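Local coordinates for metallo-beta-lactamase domain-containing protein (Enterococcus faecalis, PDB 2AZ4), which is of unknown function but binds two zinc ions in a metallo-beta-lactamase fold and may act as an RNA-binding exonuclease, at residues A[113-124]-A[139-149]; A[156-164]-A[173-181]. All coordinates share one frame; numbering follows the deposited sequence.

Interaction 1 of 2, residues A[113-124]-A[139-149]; sequences LKETKMILNSLN and NFTREMIGLNK
Leu113, just before helix 114-123, bridges in parallel to Leu147 at the end of strand 145-147; helix and strand segments are inclined at 130°, their axes 6.7 Å apart at the closest. The first turn of the helix is tied to the strand by Lys114 N, which donates a hydrogen bond to Leu147 O at 2.9 Å. A water accepts from Lys114 NZ and donates to both Leu147 O and Glu115 OE1, so this carbonyl is gripped twice. Gly146 lies close against Lys114, CA to CA 3.6 Å.

The side chains of Lys117 and Met144 overlap head to tail. With CG anti to the backbone N (chi1 179°) and the rest of the chain extended, Lys117 lays its CG and CD along Met144 CB and brings NZ to Met144 O at 2.9 Å, nearly head-on to the carbonyl. Met144 bends at its last torsion (chi3 -98°) and lies roughly perpendicular to Leu120, with SD 3.7 Å from Leu120 CD2.

At the far end Asn124 ND2 donates to Thr141 OG1 at 3.2 Å, almost straight and in the amide plane, while Asn124 OD1 is held by Phe129 N and Leu130 N. A second water lies at Thr141 OG1 and Asn139 O, close to the end of the helix.

The contact belongs to the beta-alpha-beta unit of strand 110-113, helix 114-123 and strand 145-147, the last an outermost strand of its mixed sheet. Met144 also packs on Leu110 and Thr112, and helix 283-293 touches Met118, Ile119 and Ser122 of the helix.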
loop_
_atom_site.group_PDB
_atom_site.type_symbol
_atom_site.label_atom_id
_atom_site.label_comp_id
_atom_site.label_asym_id
_atom_site.label_seq_id
_atom_site.Cartn_x
_atom_site.Cartn_y
_atom_site.Cartn_z
ATOM N N LEU A 113 4.734 0.403 -11.263
ATOM C CA LEU A 113 3.877 1.141 -12.176
ATOM C C LEU A 113 4.078 2.636 -11.917
ATOM O O LEU A 113 4.310 3.051 -10.777
ATOM C CB LEU A 113 2.408 0.746 -12.058
ATOM C CG LEU A 113 2.041 -0.664 -12.574
ATOM C CD1 LEU A 113 0.585 -0.913 -12.354
ATOM C CD2 LEU A 113 2.402 -0.903 -14.069
ATOM N N LYS A 114 4.005 3.435 -12.977
ATOM C CA LYS A 114 4.235 4.879 -12.875
ATOM C C LYS A 114 3.397 5.595 -11.801
ATOM O O LYS A 114 3.901 6.516 -11.159
ATOM C CB LYS A 114 4.123 5.569 -14.255
ATOM C CG LYS A 114 2.736 5.621 -14.843
ATOM C CD LYS A 114 2.766 6.089 -16.313
ATOM C CE LYS A 114 1.372 6.040 -16.961
ATOM N NZ LYS A 114 0.895 4.617 -17.163
ATOM N N GLU A 115 2.160 5.157 -11.577
ATOM C CA GLU A 115 1.301 5.753 -10.557
ATOM C C GLU A 115 1.823 5.501 -9.129
ATOM O O GLU A 115 1.781 6.389 -8.282
ATOM C CB GLU A 115 -0.153 5.261 -10.691
ATOM C CG GLU A 115 -0.788 5.626 -12.055
ATOM C CD GLU A 115 -0.468 4.627 -13.163
ATOM O OE1 GLU A 115 0.274 3.636 -12.914
ATOM O OE2 GLU A 115 -0.951 4.841 -14.301
ATOM N N THR A 116 2.324 4.291 -8.877
ATOM C CA THR A 116 2.975 3.994 -7.605
ATOM C C THR A 116 4.140 4.956 -7.331
ATOM O O THR A 116 4.333 5.426 -6.193
ATOM C CB THR A 116 3.478 2.539 -7.577
ATOM O OG1 THR A 116 2.343 1.651 -7.512
ATOM C CG2 THR A 116 4.388 2.314 -6.345
ATOM N N LYS A 117 4.936 5.210 -8.368
ATOM C CA LYS A 117 6.036 6.175 -8.255
ATOM C C LYS A 117 5.551 7.595 -7.848
ATOM O O LYS A 117 6.137 8.221 -6.946
ATOM C CB LYS A 117 6.849 6.187 -9.556
ATOM C CG LYS A 117 8.013 7.182 -9.580
ATOM C CD LYS A 117 8.622 7.232 -10.965
ATOM C CE LYS A 117 9.604 8.393 -11.042
ATOM N NZ LYS A 117 10.476 8.355 -12.253
ATOM N N MET A 118 4.487 8.085 -8.508
ATOM C CA MET A 118 3.835 9.351 -8.147
ATOM C C MET A 118 3.380 9.378 -6.690
ATOM O O MET A 118 3.680 10.335 -5.963
ATOM C CB MET A 118 2.596 9.621 -9.017
ATOM C CG MET A 118 2.901 9.927 -10.462
ATOM S SD MET A 118 1.464 10.128 -11.563
ATOM C CE MET A 118 2.443 10.988 -12.723
ATOM N N ILE A 119 2.590 8.365 -6.303
ATOM C CA ILE A 119 2.087 8.210 -4.922
ATOM C C ILE A 119 3.213 8.286 -3.883
ATOM O O ILE A 119 3.163 9.069 -2.935
ATOM C CB ILE A 119 1.258 6.873 -4.774
ATOM C CG1 ILE A 119 -0.005 6.891 -5.651
ATOM C CG2 ILE A 119 0.869 6.569 -3.318
ATOM C CD1 ILE A 119 -0.823 8.145 -5.512
ATOM N N LEU A 120 4.240 7.475 -4.089
ATOM C CA LEU A 120 5.317 7.309 -3.142
ATOM C C LEU A 120 6.054 8.626 -2.947
ATOM O O LEU A 120 6.340 9.025 -1.807
ATOM C CB LEU A 120 6.274 6.250 -3.684
ATOM C CG LEU A 120 7.031 5.260 -2.812
ATOM C CD1 LEU A 120 6.339 4.927 -1.470
ATOM C CD2 LEU A 120 7.271 4.007 -3.644
ATOM N N ASN A 121 6.343 9.304 -4.058
ATOM C CA ASN A 121 7.072 10.562 -4.001
ATOM C C ASN A 121 6.286 11.628 -3.215
ATOM O O ASN A 121 6.876 12.486 -2.570
ATOM C CB ASN A 121 7.444 11.049 -5.405
ATOM C CG ASN A 121 8.777 10.509 -5.865
ATOM O OD1 ASN A 121 8.840 9.559 -6.617
ATOM N ND2 ASN A 121 9.851 11.090 -5.372
ATOM N N SER A 122 4.959 11.540 -3.269
ATOM C CA SER A 122 4.073 12.398 -2.488
ATOM C C SER A 122 3.984 11.949 -1.025
ATOM O O SER A 122 4.107 12.776 -0.111
ATOM C CB SER A 122 2.680 12.413 -3.117
ATOM O OG SER A 122 1.763 13.127 -2.316
ATOM N N LEU A 123 3.771 10.654 -0.788
ATOM C CA LEU A 123 3.815 10.135 0.577
ATOM C C LEU A 123 5.092 10.574 1.301
ATOM O O LEU A 123 5.043 10.894 2.505
ATOM C CB LEU A 123 3.650 8.609 0.631
ATOM C CG LEU A 123 2.267 8.023 0.274
ATOM C CD1 LEU A 123 2.280 6.496 0.199
ATOM C CD2 LEU A 123 1.192 8.503 1.229
ATOM N N ASN A 124 6.205 10.628 0.565
ATOM C CA ASN A 124 7.516 10.926 1.157
ATOM C C ASN A 124 8.021 12.363 0.973
ATOM O O ASN A 124 9.242 12.625 1.017
ATOM C CB ASN A 124 8.584 9.946 0.649
ATOM C CG ASN A 124 9.789 9.877 1.578
ATOM O OD1 ASN A 124 9.633 9.827 2.803
ATOM N ND2 ASN A 124 10.990 9.862 1.003
ATOM N N ASN A 139 14.039 14.166 2.607
ATOM C CA ASN A 139 12.902 13.868 1.728
ATOM C C ASN A 139 13.249 13.355 0.309
ATOM O O ASN A 139 12.362 13.230 -0.551
ATOM C CB ASN A 139 11.943 15.059 1.666
ATOM C CG ASN A 139 12.565 16.273 1.003
ATOM O OD1 ASN A 139 13.731 16.255 0.569
ATOM N ND2 ASN A 139 11.783 17.339 0.909
ATOM N N PHE A 140 14.528 13.065 0.063
ATOM C CA PHE A 140 14.930 12.377 -1.167
ATOM C C PHE A 140 14.240 11.007 -1.329
ATOM O O PHE A 140 14.175 10.223 -0.382
ATOM C CB PHE A 140 16.439 12.201 -1.174
ATOM C CG PHE A 140 16.962 11.279 -2.250
ATOM C CD1 PHE A 140 17.361 11.785 -3.479
ATOM C CD2 PHE A 140 17.080 9.911 -2.015
ATOM C CE1 PHE A 140 17.881 10.950 -4.465
ATOM C CE2 PHE A 140 17.588 9.068 -2.990
ATOM C CZ PHE A 140 17.993 9.584 -4.220
ATOM N N THR A 141 13.735 10.734 -2.531
ATOM C CA THR A 141 13.275 9.391 -2.887
ATOM C C THR A 141 14.107 8.925 -4.071
ATOM O O THR A 141 14.255 9.659 -5.046
ATOM C CB THR A 141 11.798 9.357 -3.262
ATOM O OG1 THR A 141 11.009 9.857 -2.176
ATOM C CG2 THR A 141 11.367 7.937 -3.567
ATOM N N ARG A 142 14.659 7.720 -3.978
ATOM C CA ARG A 142 15.502 7.181 -5.043
ATOM C C ARG A 142 14.737 6.961 -6.363
ATOM O O ARG A 142 13.488 6.974 -6.388
ATOM C CB ARG A 142 16.247 5.922 -4.565
ATOM C CG ARG A 142 15.384 4.639 -4.444
ATOM C CD ARG A 142 15.407 3.854 -5.757
ATOM N NE ARG A 142 16.570 3.017 -5.787
ATOM C CZ ARG A 142 17.125 2.425 -6.829
ATOM N NH1 ARG A 142 16.673 2.549 -8.074
ATOM N NH2 ARG A 142 18.188 1.678 -6.582
ATOM N N GLU A 143 15.488 6.825 -7.455
ATOM C CA GLU A 143 14.902 6.668 -8.794
ATOM C C GLU A 143 14.002 5.424 -8.879
ATOM O O GLU A 143 14.346 4.368 -8.323
ATOM C CB GLU A 143 16.009 6.557 -9.862
ATOM C CG GLU A 143 16.915 7.777 -9.974
ATOM C CD GLU A 143 18.059 7.612 -10.980
ATOM O OE1 GLU A 143 18.179 6.540 -11.612
ATOM O OE2 GLU A 143 18.838 8.580 -11.135
ATOM N N MET A 144 12.867 5.567 -9.570
ATOM C CA MET A 144 11.997 4.444 -9.934
ATOM C C MET A 144 11.727 4.558 -11.427
ATOM O O MET A 144 11.468 5.652 -11.931
ATOM C CB MET A 144 10.652 4.507 -9.166
ATOM C CG MET A 144 10.773 4.099 -7.681
ATOM S SD MET A 144 9.261 4.256 -6.759
ATOM C CE MET A 144 9.537 5.829 -5.986
ATOM N N ILE A 145 11.792 3.434 -12.133
ATOM C CA ILE A 145 11.353 3.376 -13.534
ATOM C C ILE A 145 9.856 3.117 -13.532
ATOM O O ILE A 145 9.409 1.992 -13.262
ATOM C CB ILE A 145 12.111 2.312 -14.319
ATOM C CG1 ILE A 145 13.606 2.664 -14.350
ATOM C CG2 ILE A 145 11.599 2.222 -15.771
ATOM C CD1 ILE A 145 14.499 1.501 -14.797
ATOM N N GLY A 146 9.086 4.182 -13.776
ATOM C CA GLY A 146 7.632 4.094 -13.846
ATOM C C GLY A 146 7.253 3.398 -15.146
ATOM O O GLY A 146 7.702 3.806 -16.238
ATOM N N LEU A 147 6.465 2.328 -15.014
ATOM C CA LEU A 147 6.026 1.498 -16.138
ATOM C C LEU A 147 4.515 1.621 -16.366
ATOM O O LEU A 147 3.792 2.143 -15.521
ATOM C CB LEU A 147 6.361 0.015 -15.862
ATOM C CG LEU A 147 7.834 -0.327 -15.643
ATOM C CD1 LEU A 147 7.944 -1.823 -15.276
ATOM C CD2 LEU A 147 8.687 0.034 -16.910
ATOM N N ASN A 148 4.076 1.157 -17.529
ATOM C CA ASN A 148 2.691 1.134 -17.922
ATOM C C ASN A 148 2.087 -0.224 -17.595
ATOM O O ASN A 148 2.790 -1.209 -17.406
ATOM C CB ASN A 148 2.572 1.418 -19.442
ATOM C CG ASN A 148 3.173 2.756 -19.833
ATOM O OD1 ASN A 148 4.022 2.842 -20.732
ATOM N ND2 ASN A 148 2.736 3.805 -19.168
ATOM N N LYS A 149 0.777 -0.286 -17.519
ATOM C CA LYS A 149 0.139 -1.554 -17.243
ATOM C C LYS A 149 0.552 -2.644 -18.246
ATOM O O LYS A 149 0.656 -2.404 -19.461
ATOM C CB LYS A 149 -1.370 -1.364 -17.203
ATOM C CG LYS A 149 -1.807 -0.424 -16.079
ATOM C CD LYS A 149 -3.232 0.047 -16.333
ATOM C CE LYS A 149 -3.901 0.467 -15.050
ATOM N NZ LYS A 149 -5.226 1.021 -15.380
HETATM O O HOH W 1 0.963 2.578 -15.374
HETATM O O HOH W 2 10.041 12.560 -1.803
#

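Interaction 2 of 2, residues A[156-164]-A[173-181]; sequences GEISVEIVP and SALLIRTPD
Val160, Ile162, Leu175 and Ile177 share one face of an antiparallel hairpin, and Ser159, Glu161, Val163, Ala174, Leu176 and Arg178 the other. On the first face Val160 has CG1 anti to the backbone N (chi1 -177°), which sets that methyl between Leu175 and Ile177, obliquely across Leu175 and 4.2 Å from its CB. Ile158 and Ile177 run alongside each other with a common heading, their CG2 methyls 3.8 Å apart.

On the second face Leu176 runs alongside Glu161, CB to CB 4.1 Å, and its CG meets Val163 CG2 at 4.0 Å in an oblique crossing. Glu161 OE1 and Arg178 NE are bridged by a water, while Glu161 OE2 forms a salt bridge with Lys206. Three hydrogen-bonded pairs, Ser159-Arg178, Glu161-Leu176 and Val163-Ala174, zip the backbones together. Near the zinc-site end, Ser173 OG lies 3.4 Å from Ile162 CG1 and is hydrogen-bonded to Ser91 O.

Strand 152-155 flanks the hairpin beyond strand 158-164, and strand 182-186 beyond strand 173-179. Ile32 and Phe34 of strand 30-34 pack on the Val160 and Ile177 face, whereas Phe203 and Lys206 of helix 197-207 lie against Val163, Ala174 and Leu176.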
loop_
_atom_site.group_PDB
_atom_site.type_symbol
_atom_site.label_atom_id
_atom_site.label_comp_id
_atom_site.label_asym_id
_atom_site.label_seq_id
_atom_site.Cartn_x
_atom_site.Cartn_y
_atom_site.Cartn_z
ATOM N N GLY A 156 18.089 -10.473 -17.621
ATOM C CA GLY A 156 18.676 -11.681 -18.204
ATOM C C GLY A 156 17.578 -12.486 -18.880
ATOM O O GLY A 156 16.794 -11.948 -19.659
ATOM N N GLU A 157 17.497 -13.767 -18.542
ATOM C CA GLU A 157 16.472 -14.633 -19.098
ATOM C C GLU A 157 15.207 -14.712 -18.244
ATOM O O GLU A 157 14.342 -15.549 -18.494
ATOM C CB GLU A 157 17.048 -16.018 -19.351
ATOM C CG GLU A 157 18.017 -16.034 -20.513
ATOM C CD GLU A 157 18.409 -17.456 -20.900
ATOM O OE1 GLU A 157 17.529 -18.217 -21.385
ATOM O OE2 GLU A 157 19.597 -17.803 -20.716
ATOM N N ILE A 158 15.100 -13.852 -17.234
ATOM C CA ILE A 158 13.858 -13.697 -16.493
ATOM C C ILE A 158 12.985 -12.620 -17.125
ATOM O O ILE A 158 13.433 -11.506 -17.381
ATOM C CB ILE A 158 14.080 -13.319 -15.000
ATOM C CG1 ILE A 158 15.181 -14.156 -14.365
ATOM C CG2 ILE A 158 12.769 -13.449 -14.220
ATOM C CD1 ILE A 158 15.508 -13.727 -12.941
ATOM N N SER A 159 11.722 -12.955 -17.347
ATOM C CA SER A 159 10.760 -12.019 -17.906
ATOM C C SER A 159 9.673 -11.721 -16.863
ATOM O O SER A 159 9.110 -12.636 -16.249
ATOM C CB SER A 159 10.168 -12.617 -19.182
ATOM O OG SER A 159 8.837 -12.186 -19.379
ATOM N N VAL A 160 9.424 -10.440 -16.614
ATOM C CA VAL A 160 8.502 -10.040 -15.551
ATOM C C VAL A 160 7.445 -9.145 -16.161
ATOM O O VAL A 160 7.765 -8.100 -16.738
ATOM C CB VAL A 160 9.214 -9.291 -14.388
ATOM C CG1 VAL A 160 8.224 -8.948 -13.253
ATOM C CG2 VAL A 160 10.406 -10.082 -13.853
ATOM N N GLU A 161 6.198 -9.566 -16.051
ATOM C CA GLU A 161 5.076 -8.746 -16.468
ATOM C C GLU A 161 4.436 -8.093 -15.251
ATOM O O GLU A 161 4.095 -8.777 -14.271
ATOM C CB GLU A 161 4.025 -9.560 -17.222
ATOM C CG GLU A 161 2.957 -8.663 -17.920
ATOM C CD GLU A 161 1.993 -9.451 -18.796
ATOM O OE1 GLU A 161 2.338 -10.588 -19.169
ATOM O OE2 GLU A 161 0.892 -8.925 -19.123
ATOM N N ILE A 162 4.263 -6.771 -15.316
ATOM C CA ILE A 162 3.678 -6.026 -14.201
ATOM C C ILE A 162 2.210 -5.727 -14.492
ATOM O O ILE A 162 1.864 -4.980 -15.403
ATOM C CB ILE A 162 4.513 -4.768 -13.842
ATOM C CG1 ILE A 162 3.961 -4.079 -12.598
ATOM C CG2 ILE A 162 4.631 -3.822 -15.034
ATOM C CD1 ILE A 162 5.009 -3.221 -11.861
ATOM N N VAL A 163 1.340 -6.314 -13.701
ATOM C CA VAL A 163 -0.062 -6.373 -14.073
ATOM C C VAL A 163 -0.841 -5.639 -13.006
ATOM O O VAL A 163 -0.667 -5.963 -11.849
ATOM C CB VAL A 163 -0.530 -7.867 -14.109
ATOM C CG1 VAL A 163 -2.029 -7.968 -14.405
ATOM C CG2 VAL A 163 0.284 -8.677 -15.168
ATOM N N PRO A 164 -1.728 -4.698 -13.390
ATOM C CA PRO A 164 -2.526 -3.932 -12.427
ATOM C C PRO A 164 -3.523 -4.820 -11.704
ATOM O O PRO A 164 -4.129 -5.739 -12.302
ATOM C CB PRO A 164 -3.256 -2.907 -13.297
ATOM C CG PRO A 164 -3.357 -3.594 -14.657
ATOM C CD PRO A 164 -2.033 -4.295 -14.780
ATOM N N SER A 173 -0.003 -3.464 -8.266
ATOM C CA SER A 173 0.241 -4.472 -9.294
ATOM C C SER A 173 0.608 -5.838 -8.707
ATOM O O SER A 173 0.890 -5.957 -7.495
ATOM C CB SER A 173 1.356 -4.012 -10.220
ATOM O OG SER A 173 2.579 -3.919 -9.503
ATOM N N ALA A 174 0.554 -6.846 -9.578
ATOM C CA ALA A 174 1.024 -8.202 -9.334
ATOM C C ALA A 174 2.103 -8.494 -10.379
ATOM O O ALA A 174 2.240 -7.762 -11.382
ATOM C CB ALA A 174 -0.133 -9.187 -9.476
ATOM N N LEU A 175 2.900 -9.532 -10.148
ATOM C CA LEU A 175 3.992 -9.831 -11.070
ATOM C C LEU A 175 3.767 -11.215 -11.642
ATOM O O LEU A 175 3.443 -12.151 -10.891
ATOM C CB LEU A 175 5.350 -9.762 -10.354
ATOM C CG LEU A 175 5.681 -8.497 -9.539
ATOM C CD1 LEU A 175 7.041 -8.673 -8.901
ATOM C CD2 LEU A 175 5.674 -7.212 -10.433
ATOM N N LEU A 176 3.899 -11.340 -12.965
ATOM C CA LEU A 176 3.909 -12.642 -13.604
ATOM C C LEU A 176 5.337 -12.852 -14.057
ATOM O O LEU A 176 5.858 -12.079 -14.866
ATOM C CB LEU A 176 2.976 -12.708 -14.813
ATOM C CG LEU A 176 1.484 -12.429 -14.663
ATOM C CD1 LEU A 176 0.865 -12.672 -16.009
ATOM C CD2 LEU A 176 0.860 -13.317 -13.656
ATOM N N ILE A 177 5.961 -13.895 -13.533
ATOM C CA ILE A 177 7.401 -14.102 -13.701
ATOM C C ILE A 177 7.718 -15.361 -14.514
ATOM O O ILE A 177 7.300 -16.448 -14.151
ATOM C CB ILE A 177 8.082 -14.151 -12.306
ATOM C CG1 ILE A 177 7.858 -12.825 -11.569
ATOM C CG2 ILE A 177 9.610 -14.454 -12.415
ATOM C CD1 ILE A 177 7.737 -12.981 -10.033
ATOM N N ARG A 178 8.456 -15.213 -15.608
ATOM C CA ARG A 178 8.818 -16.379 -16.392
ATOM C C ARG A 178 10.322 -16.535 -16.557
ATOM O O ARG A 178 11.028 -15.558 -16.821
ATOM C CB ARG A 178 8.117 -16.358 -17.757
ATOM C CG ARG A 178 6.622 -16.598 -17.626
ATOM C CD ARG A 178 5.974 -16.544 -18.977
ATOM N NE ARG A 178 4.709 -15.818 -18.952
ATOM C CZ ARG A 178 3.507 -16.382 -18.877
ATOM N NH1 ARG A 178 3.380 -17.701 -18.798
ATOM N NH2 ARG A 178 2.429 -15.610 -18.872
ATOM N N THR A 179 10.793 -17.762 -16.341
ATOM C CA THR A 179 12.093 -18.225 -16.849
ATOM C C THR A 179 11.769 -19.244 -17.956
ATOM O O THR A 179 10.598 -19.627 -18.110
ATOM C CB THR A 179 12.938 -18.860 -15.741
ATOM O OG1 THR A 179 12.272 -20.016 -15.217
ATOM C CG2 THR A 179 13.146 -17.872 -14.597
ATOM N N PRO A 180 12.771 -19.670 -18.753
ATOM C CA PRO A 180 12.428 -20.573 -19.869
ATOM C C PRO A 180 11.581 -21.818 -19.519
ATOM O O PRO A 180 10.800 -22.265 -20.347
ATOM C CB PRO A 180 13.797 -20.963 -20.420
ATOM C CG PRO A 180 14.639 -19.748 -20.123
ATOM C CD PRO A 180 14.211 -19.362 -18.741
ATOM N N ASP A 181 11.686 -22.349 -18.309
ATOM C CA ASP A 181 10.909 -23.543 -17.981
ATOM C C ASP A 181 9.797 -23.320 -16.975
ATOM O O ASP A 181 9.044 -24.253 -16.693
ATOM C CB ASP A 181 11.823 -24.652 -17.451
ATOM C CG ASP A 181 12.730 -25.253 -18.529
ATOM O OD1 ASP A 181 12.481 -25.072 -19.747
ATOM O OD2 ASP A 181 13.712 -25.921 -18.141
HETATM O O HOH W 3 6.527 -12.812 -17.804
HETATM O O HOH W 4 3.874 -13.272 -18.194
#

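In the fold
The two contacts follow one another along the chain and serve different sheets of the metallo-beta-lactamase fold. Interaction 1 sets a helix against the edge of one mixed sheet and is only partly buried, so lysines, an asparagine and waters share the work with a small apolar centre. Interaction 2 is a buried strand pair inside the other sheet, held by regular backbone bonds and branched aliphatic side chains, its charged Glu161 and Arg178 lying on the face opposite Val160 and Ile177. They meet where Leu113 and Leu147 pack on Ile162, Leu113 also touches Ser173, and Lys149 lies against Pro164. This junction is part of the interface between the two sheets; the side chains of Leu120 and Ser173 are each about 11 Å from a bound zinc ion.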